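Local coordinates for protein capsid (Human calicivirus NLV/Boxer/2001/US, PDB 4RDL) that forms the protruding domain of the norovirus capsid, a dimer that binds histo-blood group glycans such as Lewis y, probably for host attachment, at residues Asp34-Ser39 and Val215-Thr220. Sequence-based numbering, arbitrary orientation.
Sequences DGMMVS and VYFTST
D34 reaches across to two threonines of strand 215-220 with its carboxylate. From CB, a chi1 of 68° places CG between the backbone N and the carbonyl carbon, bringing the carboxylate toward T218 and T220, and its two oxygens take different partners. OD1 accepts from T218 OG1 at 3.1 Å, and OD2 takes T220 OG1 at 2.8 Å, each hydroxyl arriving nearly along the C-O axis; T220 N adds a weak bond to OD2. The backbone N of D34 also gives to T218 O (2.8 Å, 163° at the hydrogen).

From here the strands run antiparallel. T218 N hydrogen-bonds to G35 O, while M37 and Y216 form a hydrogen-bonded antiparallel pair, with Y216 N to M37 O at 2.8 Å and M37 N to Y216 O at 2.9 Å. M36 lies beside F217, M36 SD 4.2 Å from F217 CE1 in an oblique Met-aromatic contact, and V215 CG1 against M36 CB. On the other face M37 SD packs on T218 CG2.

Short strand 35-38 thus joins the sheet in which 213-220 also pairs with 228-231 and 276-279. The two hydroxyl bonds, helped weakly by T220 N, probably favour the charged carboxylate and hold its rotation, although D34 OD1 also lies 3.0 Å from the acceptor T218 O.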
loop_
_atom_site.group_PDB
_atom_site.type_symbol
_atom_site.label_atom_id
_atom_site.label_comp_id
_atom_site.label_asym_id
_atom_site.label_seq_id
_atom_site.Cartn_x
_atom_site.Cartn_y
_atom_site.Cartn_z
ATOM N N ASP A 34 0.774 12.076 -7.696
ATOM C CA ASP A 34 1.361 13.422 -7.739
ATOM C C ASP A 34 0.802 14.308 -8.847
ATOM O O ASP A 34 1.338 15.384 -9.127
ATOM C CB ASP A 34 2.900 13.367 -7.776
ATOM C CG ASP A 34 3.449 12.795 -9.070
ATOM O OD1 ASP A 34 2.692 12.419 -9.970
ATOM O OD2 ASP A 34 4.689 12.714 -9.184
ATOM N N GLY A 35 -0.280 13.856 -9.468
ATOM C CA GLY A 35 -0.937 14.660 -10.478
ATOM C C GLY A 35 -2.024 13.922 -11.213
ATOM O O GLY A 35 -2.290 12.737 -10.959
ATOM N N MET A 36 -2.675 14.646 -12.112
ATOM C CA MET A 36 -3.561 14.029 -13.072
ATOM C C MET A 36 -3.397 14.727 -14.405
ATOM O O MET A 36 -2.945 15.879 -14.465
ATOM C CB MET A 36 -5.020 14.004 -12.591
ATOM C CG MET A 36 -5.588 15.314 -12.128
ATOM S SD MET A 36 -7.342 15.126 -11.680
ATOM C CE MET A 36 -7.500 16.546 -10.616
ATOM N N MET A 37 -3.726 14.012 -15.476
ATOM C CA MET A 37 -3.518 14.517 -16.826
ATOM C C MET A 37 -4.379 13.729 -17.798
ATOM O O MET A 37 -4.743 12.585 -17.521
ATOM C CB MET A 37 -2.040 14.362 -17.218
ATOM C CG MET A 37 -1.624 12.907 -17.424
ATOM S SD MET A 37 0.118 12.671 -17.818
ATOM C CE MET A 37 0.188 13.350 -19.474
ATOM N N VAL A 38 -4.689 14.329 -18.944
ATOM C CA VAL A 38 -5.204 13.558 -20.060
ATOM C C VAL A 38 -4.011 13.146 -20.907
ATOM O O VAL A 38 -2.936 13.741 -20.809
ATOM C CB VAL A 38 -6.240 14.342 -20.897
ATOM C CG1 VAL A 38 -7.388 14.786 -20.003
ATOM C CG2 VAL A 38 -5.595 15.541 -21.574
ATOM N N SER A 39 -4.183 12.122 -21.726
ATOM C CA SER A 39 -3.105 11.693 -22.606
ATOM C C SER A 39 -2.975 12.639 -23.786
ATOM O O SER A 39 -3.966 13.191 -24.259
ATOM C CB SER A 39 -3.382 10.286 -23.130
ATOM O OG SER A 39 -2.443 9.957 -24.131
ATOM N N VAL A 215 -9.179 10.720 -17.844
ATOM C CA VAL A 215 -8.234 11.254 -16.871
ATOM C C VAL A 215 -7.352 10.152 -16.299
ATOM O O VAL A 215 -7.838 9.095 -15.896
ATOM C CB VAL A 215 -8.995 11.941 -15.716
ATOM C CG1 VAL A 215 -8.031 12.392 -14.622
ATOM C CG2 VAL A 215 -9.824 13.131 -16.255
ATOM N N TYR A 216 -6.052 10.416 -16.281
ATOM C CA TYR A 216 -5.071 9.523 -15.659
ATOM C C TYR A 216 -4.499 10.157 -14.409
ATOM O O TYR A 216 -4.149 11.341 -14.397
ATOM C CB TYR A 216 -3.943 9.202 -16.640
ATOM C CG TYR A 216 -4.454 8.513 -17.870
ATOM C CD1 TYR A 216 -4.750 7.158 -17.846
ATOM C CD2 TYR A 216 -4.695 9.225 -19.039
ATOM C CE1 TYR A 216 -5.236 6.519 -18.957
ATOM C CE2 TYR A 216 -5.178 8.594 -20.162
ATOM C CZ TYR A 216 -5.444 7.238 -20.114
ATOM O OH TYR A 216 -5.927 6.588 -21.227
ATOM N N PHE A 217 -4.442 9.367 -13.347
ATOM C CA PHE A 217 -3.755 9.763 -12.138
ATOM C C PHE A 217 -2.328 9.277 -12.260
ATOM O O PHE A 217 -2.094 8.130 -12.639
ATOM C CB PHE A 217 -4.481 9.167 -10.934
ATOM C CG PHE A 217 -5.906 9.615 -10.851
ATOM C CD1 PHE A 217 -6.227 10.803 -10.211
ATOM C CD2 PHE A 217 -6.911 8.892 -11.472
ATOM C CE1 PHE A 217 -7.534 11.249 -10.180
ATOM C CE2 PHE A 217 -8.222 9.333 -11.445
ATOM C CZ PHE A 217 -8.535 10.505 -10.792
ATOM N N THR A 218 -1.376 10.154 -11.950
ATOM C CA THR A 218 0.035 9.874 -12.193
ATOM C C THR A 218 0.827 9.741 -10.915
ATOM O O THR A 218 0.518 10.368 -9.895
ATOM C CB THR A 218 0.699 11.005 -13.016
ATOM O OG1 THR A 218 0.660 12.229 -12.272
ATOM C CG2 THR A 218 -0.017 11.193 -14.357
ATOM N N SER A 219 1.875 8.914 -10.988
ATOM C CA SER A 219 2.907 8.871 -9.961
ATOM C C SER A 219 4.273 8.851 -10.613
ATOM O O SER A 219 4.484 8.178 -11.627
ATOM C CB SER A 219 2.776 7.611 -9.095
ATOM O OG SER A 219 1.534 7.577 -8.418
ATOM N N THR A 220 5.214 9.561 -10.004
ATOM C CA THR A 220 6.606 9.421 -10.399
ATOM C C THR A 220 7.137 8.113 -9.818
ATOM O O THR A 220 7.001 7.846 -8.625
ATOM C CB THR A 220 7.442 10.612 -9.924
ATOM O OG1 THR A 220 6.963 11.798 -10.576
ATOM C CG2 THR A 220 8.898 10.408 -10.282
#